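Local coordinates for protein iron transport multicopper oxidase FET3 (Saccharomyces cerevisiae, PDB 1ZPU) that oxidises ferrous to ferric iron with four copper ions, reducing dioxygen to water, and so feeds high-affinity iron uptake at the yeast cell surface, at residues 200-211 and 223-231. Residues are numbered along the deposited sequence; the frame is centred on the assembly and turned at random.
Sequences SQYFWIEDHEMT and NVTDMLYIT. With NAG (2-acetamido-2-deoxy-beta-D-glucopyranose), chain I.
Two groups grip the phenol oxygen of Y229: S200 OG donates to Y229 OH across 2.8 Å, and D257 OD1 is its second hydrogen-bond partner. The Y229 ring reaches that spot because CG stands anti to the backbone N (chi1 -178°), and on the way it turns an edge to the face of Y202, Y229 CD1 lying 3.5 Å from Y202 CE2. The planes of this T-shaped pair meet at 67°. Next to the tyrosines, M227 runs straight to SD and then bends, laying CE over the six-membered ring of W204, with M227 CE 3.9 Å from W204 CE3, a CH-pi contact, while SD stands obliquely beside both W204 and Y202 as a Met-aromatic contact.

Backbone pairing holds these side chains in step. Q201 with I230 and F203 with L228 are antiparallel hydrogen-bonded pairs, and beyond the I205–H208 type II turn M210 pairs with T225 in the same manner. On the other face M210 folds back so that CE touches L228 CG at 3.7 Å. The exposed side chains of E209 and D226 lie side by side, with E209 OE2 and D226 OD2 4.2 Å apart, which may raise the proton affinity of one of them. N223 ND2 carries an N-linked GlcNAc.

Both segments thus pass from one sheet of this plastocyanin-like domain to the other. Strands 201-205 and 228-230 form a margin of one sheet, with 250-256 beyond 201-205; hairpin 210-215/218-225 edges the other, next to 235-241. I192 and Y236 pack against L228 and I230 between them.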
ATOM      1  N   SER A 200      -6.060  -6.518   7.955  1.00 68.99           N
ATOM      2  CA  SER A 200      -7.095  -5.460   7.991  1.00 68.86           C
ATOM      3  C   SER A 200      -7.578  -5.205   9.421  1.00 68.99           C
ATOM      4  O   SER A 200      -7.564  -6.102  10.264  1.00 69.31           O
ATOM      5  CB  SER A 200      -8.325  -5.879   7.190  1.00 68.25           C
ATOM      6  OG  SER A 200      -8.060  -6.128   5.824  1.00 67.45           O
ATOM      7  N   GLN A 201      -8.044  -4.001   9.707  1.00 68.87           N
ATOM      8  CA  GLN A 201      -8.531  -3.729  11.051  1.00 68.76           C
ATOM      9  C   GLN A 201      -9.887  -3.077  11.040  1.00 68.91           C
ATOM     10  O   GLN A 201     -10.190  -2.268  10.155  1.00 69.16           O
ATOM     11  CB  GLN A 201      -7.573  -2.821  11.793  1.00 68.17           C
ATOM     12  CG  GLN A 201      -6.189  -3.410  12.010  1.00 68.40           C
ATOM     13  CD  GLN A 201      -5.396  -2.600  13.002  1.00 69.50           C
ATOM     14  OE1 GLN A 201      -5.970  -1.967  13.896  1.00 71.75           O
ATOM     15  NE2 GLN A 201      -4.087  -2.596  12.854  1.00 68.80           N
ATOM     16  N   TYR A 202     -10.711  -3.419  12.022  1.00 68.78           N
ATOM     17  CA  TYR A 202     -11.912  -2.641  12.265  1.00 68.56           C
ATOM     18  C   TYR A 202     -11.538  -1.560  13.251  1.00 68.59           C
ATOM     19  O   TYR A 202     -10.736  -1.788  14.168  1.00 68.87           O
ATOM     20  CB  TYR A 202     -13.038  -3.481  12.843  1.00 68.31           C
ATOM     21  CG  TYR A 202     -13.428  -4.663  12.019  1.00 68.21           C
ATOM     22  CD1 TYR A 202     -12.783  -5.882  12.197  1.00 68.14           C
ATOM     23  CD2 TYR A 202     -14.459  -4.579  11.075  1.00 67.62           C
ATOM     24  CE1 TYR A 202     -13.136  -6.988  11.458  1.00 68.88           C
ATOM     25  CE2 TYR A 202     -14.830  -5.686  10.321  1.00 67.59           C
ATOM     26  CZ  TYR A 202     -14.159  -6.892  10.520  1.00 69.12           C
ATOM     27  OH  TYR A 202     -14.475  -8.025   9.795  1.00 69.54           O
ATOM     28  N   PHE A 203     -12.105  -0.379  13.062  1.00 68.40           N
ATOM     29  CA  PHE A 203     -11.807   0.734  13.927  1.00 68.34           C
ATOM     30  C   PHE A 203     -13.074   1.454  14.327  1.00 68.66           C
ATOM     31  O   PHE A 203     -13.926   1.729  13.473  1.00 69.07           O
ATOM     32  CB  PHE A 203     -10.882   1.713  13.224  1.00 67.83           C
ATOM     33  CG  PHE A 203     -10.533   2.902  14.053  1.00 67.54           C
ATOM     34  CD1 PHE A 203      -9.437   2.863  14.908  1.00 67.07           C
ATOM     35  CD2 PHE A 203     -11.306   4.063  13.991  1.00 66.83           C
ATOM     36  CE1 PHE A 203      -9.106   3.961  15.677  1.00 67.42           C
ATOM     37  CE2 PHE A 203     -10.996   5.161  14.755  1.00 66.53           C
ATOM     38  CZ  PHE A 203      -9.898   5.115  15.610  1.00 67.84           C
ATOM     39  N   TRP A 204     -13.187   1.776  15.616  1.00 68.61           N
ATOM     40  CA  TRP A 204     -14.300   2.581  16.111  1.00 68.60           C
ATOM     41  C   TRP A 204     -14.022   3.239  17.458  1.00 68.76           C
ATOM     42  O   TRP A 204     -13.123   2.819  18.193  1.00 68.84           O
ATOM     43  CB  TRP A 204     -15.590   1.761  16.182  1.00 67.86           C
ATOM     44  CG  TRP A 204     -15.663   0.722  17.270  1.00 67.31           C
ATOM     45  CD1 TRP A 204     -16.260   0.859  18.483  1.00 67.12           C
ATOM     46  CD2 TRP A 204     -15.156  -0.626  17.222  1.00 67.60           C
ATOM     47  NE1 TRP A 204     -16.166  -0.315  19.201  1.00 67.52           N
ATOM     48  CE2 TRP A 204     -15.492  -1.242  18.451  1.00 67.36           C
ATOM     49  CE3 TRP A 204     -14.450  -1.369  16.262  1.00 67.55           C
ATOM     50  CZ2 TRP A 204     -15.154  -2.565  18.746  1.00 67.13           C
ATOM     51  CZ3 TRP A 204     -14.106  -2.685  16.558  1.00 67.57           C
ATOM     52  CH2 TRP A 204     -14.460  -3.269  17.793  1.00 67.65           C
ATOM     53  N   ILE A 205     -14.820   4.262  17.765  1.00 68.72           N
ATOM     54  CA  ILE A 205     -14.701   5.019  18.998  1.00 68.45           C
ATOM     55  C   ILE A 205     -16.018   4.879  19.758  1.00 68.78           C
ATOM     56  O   ILE A 205     -17.072   5.232  19.240  1.00 69.02           O
ATOM     57  CB  ILE A 205     -14.414   6.505  18.698  1.00 68.06           C
ATOM     58  CG1 ILE A 205     -13.166   6.634  17.826  1.00 67.51           C
ATOM     59  CG2 ILE A 205     -14.254   7.301  19.971  1.00 67.42           C
ATOM     60  CD1 ILE A 205     -12.952   8.023  17.260  1.00 67.68           C
ATOM     61  N   GLU A 206     -15.949   4.349  20.977  1.00 68.86           N
ATOM     62  CA  GLU A 206     -17.111   4.212  21.845  1.00 69.05           C
ATOM     63  C   GLU A 206     -17.898   5.511  21.903  1.00 69.17           C
ATOM     64  O   GLU A 206     -17.318   6.574  22.156  1.00 68.88           O
ATOM     65  CB  GLU A 206     -16.674   3.794  23.246  1.00 69.09           C
ATOM     66  CG  GLU A 206     -17.796   3.659  24.235  1.00 68.68           C
ATOM     67  CD  GLU A 206     -17.309   3.451  25.656  1.00 69.42           C
ATOM     68  OE1 GLU A 206     -18.163   3.445  26.571  1.00 71.55           O
ATOM     69  OE2 GLU A 206     -16.087   3.309  25.870  1.00 69.02           O
ATOM     70  N   ASP A 207     -19.205   5.406  21.625  1.00 69.41           N
ATOM     71  CA  ASP A 207     -20.164   6.521  21.687  1.00 69.57           C
ATOM     72  C   ASP A 207     -19.829   7.765  20.868  1.00 69.43           C
ATOM     73  O   ASP A 207     -20.329   8.848  21.169  1.00 69.54           O
ATOM     74  CB  ASP A 207     -20.420   6.932  23.137  1.00 69.82           C
ATOM     75  CG  ASP A 207     -21.340   5.984  23.837  1.00 71.14           C
ATOM     76  OD1 ASP A 207     -20.891   5.289  24.790  1.00 72.44           O
ATOM     77  OD2 ASP A 207     -22.513   5.923  23.408  1.00 72.59           O
ATOM     78  N   HIS A 208     -18.989   7.622  19.847  1.00 69.21           N
ATOM     79  CA  HIS A 208     -18.684   8.734  18.955  1.00 69.06           C
ATOM     80  C   HIS A 208     -18.849   8.309  17.509  1.00 69.29           C
ATOM     81  O   HIS A 208     -18.225   7.356  17.056  1.00 69.63           O
ATOM     82  CB  HIS A 208     -17.247   9.225  19.143  1.00 69.04           C
ATOM     83  CG  HIS A 208     -17.001   9.969  20.420  1.00 68.28           C
ATOM     84  ND1 HIS A 208     -17.012   9.359  21.655  1.00 68.00           N
ATOM     85  CD2 HIS A 208     -16.674  11.262  20.644  1.00 67.59           C
ATOM     86  CE1 HIS A 208     -16.737  10.252  22.587  1.00 67.79           C
ATOM     87  NE2 HIS A 208     -16.534  11.416  22.000  1.00 67.65           N
ATOM     88  N   GLU A 209     -19.674   9.033  16.772  1.00 69.55           N
ATOM     89  CA  GLU A 209     -19.793   8.815  15.338  1.00 69.64           C
ATOM     90  C   GLU A 209     -18.590   9.389  14.606  1.00 69.34           C
ATOM     91  O   GLU A 209     -17.908  10.282  15.116  1.00 69.16           O
ATOM     92  CB  GLU A 209     -21.080   9.447  14.809  1.00 69.89           C
ATOM     93  CG  GLU A 209     -22.266   8.505  14.877  1.00 71.06           C
ATOM     94  CD  GLU A 209     -23.599   9.185  14.640  1.00 72.21           C
ATOM     95  OE1 GLU A 209     -23.618  10.391  14.291  1.00 73.24           O
ATOM     96  OE2 GLU A 209     -24.633   8.501  14.807  1.00 72.78           O
ATOM     97  N   MET A 210     -18.342   8.866  13.407  1.00 69.29           N
ATOM     98  CA  MET A 210     -17.245   9.332  12.557  1.00 69.18           C
ATOM     99  C   MET A 210     -17.760   9.770  11.203  1.00 69.18           C
ATOM    100  O   MET A 210     -18.516   9.041  10.552  1.00 69.26           O
ATOM    101  CB  MET A 210     -16.211   8.239  12.373  1.00 68.89           C
ATOM    102  CG  MET A 210     -15.550   7.844  13.646  1.00 68.86           C
ATOM    103  SD  MET A 210     -14.334   6.565  13.409  1.00 69.18           S
ATOM    104  CE  MET A 210     -15.304   5.208  12.764  1.00 68.91           C
ATOM    105  N   THR A 211     -17.358  10.968  10.788  1.00 69.16           N
ATOM    106  CA  THR A 211     -17.779  11.507   9.497  1.00 69.16           C
ATOM    107  C   THR A 211     -16.640  11.421   8.504  1.00 69.20           C
ATOM    108  O   THR A 211     -15.665  12.167   8.593  1.00 69.58           O
ATOM    109  CB  THR A 211     -18.236  12.952   9.604  1.00 69.13           C
ATOM    110  OG1 THR A 211     -19.124  13.078  10.723  1.00 69.89           O
ATOM    111  CG2 THR A 211     -18.955  13.364   8.324  1.00 68.78           C
ATOM    112  N   ASN A 223     -19.851  11.167   4.988  1.00 68.87           N
ATOM    113  CA  ASN A 223     -20.602   9.938   5.288  1.00 69.00           C
ATOM    114  C   ASN A 223     -20.387   9.516   6.737  1.00 68.99           C
ATOM    115  O   ASN A 223     -19.261   9.213   7.137  1.00 69.22           O
ATOM    116  CB  ASN A 223     -20.238   8.783   4.335  1.00 69.07           C
ATOM    117  CG  ASN A 223     -21.341   7.683   4.244  1.00 70.08           C
ATOM    118  OD1 ASN A 223     -21.833   7.165   5.258  1.00 68.81           O
ATOM    119  ND2 ASN A 223     -21.682   7.303   2.999  1.00 72.23           N
ATOM    120  N   VAL A 224     -21.469   9.494   7.512  1.00 68.82           N
ATOM    121  CA  VAL A 224     -21.422   9.152   8.930  1.00 68.79           C
ATOM    122  C   VAL A 224     -21.463   7.633   9.156  1.00 68.90           C
ATOM    123  O   VAL A 224     -22.279   6.938   8.569  1.00 69.06           O
ATOM    124  CB  VAL A 224     -22.580   9.849   9.696  1.00 68.50           C
ATOM    125  CG1 VAL A 224     -22.558   9.476  11.156  1.00 68.58           C
ATOM    126  CG2 VAL A 224     -22.480  11.352   9.549  1.00 67.80           C
ATOM    127  N   THR A 225     -20.569   7.129  10.000  1.00 69.06           N
ATOM    128  CA  THR A 225     -20.556   5.712  10.408  1.00 69.51           C
ATOM    129  C   THR A 225     -20.191   5.540  11.875  1.00 69.62           C
ATOM    130  O   THR A 225     -19.673   6.454  12.527  1.00 69.78           O
ATOM    131  CB  THR A 225     -19.458   4.864   9.683  1.00 69.86           C
ATOM    132  OG1 THR A 225     -18.998   5.525   8.494  1.00 70.94           O
ATOM    133  CG2 THR A 225     -19.971   3.426   9.370  1.00 69.64           C
ATOM    134  N   ASP A 226     -20.412   4.329  12.370  1.00 69.60           N
ATOM    135  CA  ASP A 226     -19.960   3.943  13.682  1.00 69.57           C
ATOM    136  C   ASP A 226     -18.678   3.148  13.580  1.00 69.47           C
ATOM    137  O   ASP A 226     -17.950   3.040  14.557  1.00 69.91           O
ATOM    138  CB  ASP A 226     -21.016   3.086  14.356  1.00 69.86           C
ATOM    139  CG  ASP A 226     -22.316   3.830  14.566  1.00 71.65           C
ATOM    140  OD1 ASP A 226     -23.382   3.170  14.581  1.00 72.25           O
ATOM    141  OD2 ASP A 226     -22.268   5.077  14.712  1.00 74.05           O
ATOM    142  N   MET A 227     -18.393   2.593  12.404  1.00 69.16           N
ATOM    143  CA  MET A 227     -17.274   1.665  12.263  1.00 69.18           C
ATOM    144  C   MET A 227     -16.596   1.694  10.879  1.00 69.13           C
ATOM    145  O   MET A 227     -17.261   1.809   9.842  1.00 69.29           O
ATOM    146  CB  MET A 227     -17.747   0.248  12.600  1.00 68.60           C
ATOM    147  CG  MET A 227     -16.613  -0.736  12.809  1.00 69.55           C
ATOM    148  SD  MET A 227     -17.144  -2.395  13.252  1.00 70.30           S
ATOM    149  CE  MET A 227     -18.033  -2.083  14.767  1.00 68.42           C
ATOM    150  N   LEU A 228     -15.271   1.585  10.860  1.00 69.08           N
ATOM    151  CA  LEU A 228     -14.541   1.468   9.585  1.00 68.99           C
ATOM    152  C   LEU A 228     -13.859   0.126   9.453  1.00 68.86           C
ATOM    153  O   LEU A 228     -13.417  -0.437  10.441  1.00 69.16           O
ATOM    154  CB  LEU A 228     -13.486   2.559   9.435  1.00 68.76           C
ATOM    155  CG  LEU A 228     -13.906   4.023   9.498  1.00 69.15           C
ATOM    156  CD1 LEU A 228     -12.682   4.916   9.609  1.00 69.96           C
ATOM    157  CD2 LEU A 228     -14.758   4.412   8.293  1.00 69.84           C
ATOM    158  N   TYR A 229     -13.788  -0.384   8.228  1.00 68.80           N
ATOM    159  CA  TYR A 229     -12.912  -1.505   7.906  1.00 68.72           C
ATOM    160  C   TYR A 229     -11.745  -0.939   7.078  1.00 68.90           C
ATOM    161  O   TYR A 229     -11.937  -0.508   5.950  1.00 69.59           O
ATOM    162  CB  TYR A 229     -13.680  -2.585   7.138  1.00 68.18           C
ATOM    163  CG  TYR A 229     -12.878  -3.827   6.784  1.00 68.68           C
ATOM    164  CD1 TYR A 229     -12.734  -4.885   7.689  1.00 68.71           C
ATOM    165  CD2 TYR A 229     -12.259  -3.941   5.542  1.00 69.09           C
ATOM    166  CE1 TYR A 229     -11.984  -6.017   7.368  1.00 67.04           C
ATOM    167  CE2 TYR A 229     -11.513  -5.062   5.209  1.00 68.47           C
ATOM    168  CZ  TYR A 229     -11.383  -6.098   6.117  1.00 67.62           C
ATOM    169  OH  TYR A 229     -10.637  -7.197   5.741  1.00 66.96           O
ATOM    170  N   ILE A 230     -10.550  -0.913   7.647  1.00 68.71           N
ATOM    171  CA  ILE A 230      -9.382  -0.333   6.981  1.00 68.83           C
ATOM    172  C   ILE A 230      -8.360  -1.421   6.675  1.00 69.14           C
ATOM    173  O   ILE A 230      -7.816  -2.041   7.612  1.00 69.42           O
ATOM    174  CB  ILE A 230      -8.676   0.717   7.877  1.00 68.49           C
ATOM    175  CG1 ILE A 230      -9.722   1.616   8.548  1.00 69.86           C
ATOM    176  CG2 ILE A 230      -7.684   1.518   7.088  1.00 66.34           C
ATOM    177  CD1 ILE A 230      -9.132   2.733   9.378  1.00 69.37           C
ATOM    178  N   THR A 231      -8.099  -1.657   5.384  1.00 68.86           N
ATOM    179  CA  THR A 231      -7.070  -2.615   4.971  1.00 68.86           C
ATOM    180  C   THR A 231      -5.724  -1.939   5.103  1.00 68.92           C
ATOM    181  O   THR A 231      -5.652  -0.734   5.301  1.00 68.87           O
ATOM    182  CB  THR A 231      -7.223  -3.093   3.485  1.00 69.29           C
ATOM    183  OG1 THR A 231      -6.652  -2.127   2.585  1.00 69.00           O
ATOM    184  CG2 THR A 231      -8.677  -3.376   3.103  1.00 68.15           C
TER
HETATM  185  C1  NAG I   1     -22.958   6.634   2.832  1.00 75.75           C
HETATM  186  C2  NAG I   1     -23.252   7.106   1.413  1.00 76.56           C
HETATM  187  C3  NAG I   1     -24.465   6.380   0.794  1.00 78.11           C
HETATM  188  C4  NAG I   1     -24.709   4.919   1.207  1.00 80.82           C
HETATM  189  C5  NAG I   1     -23.999   4.529   2.515  1.00 79.41           C
HETATM  190  C6  NAG I   1     -23.626   3.051   2.546  1.00 78.83           C
HETATM  191  C7  NAG I   1     -22.578   9.495   1.022  1.00 73.80           C
HETATM  192  C8  NAG I   1     -21.148   9.131   0.689  1.00 72.83           C
HETATM  193  N2  NAG I   1     -23.449   8.550   1.422  1.00 75.32           N
HETATM  194  O3  NAG I   1     -24.360   6.391  -0.612  1.00 76.34           O
HETATM  195  O4  NAG I   1     -26.127   4.784   1.298  1.00 87.23           O
HETATM  196  O5  NAG I   1     -22.791   5.241   2.701  1.00 77.90           O
HETATM  197  O6  NAG I   1     -22.525   2.839   3.407  1.00 79.09           O
HETATM  198  O7  NAG I   1     -22.931  10.669   0.918  1.00 71.52           O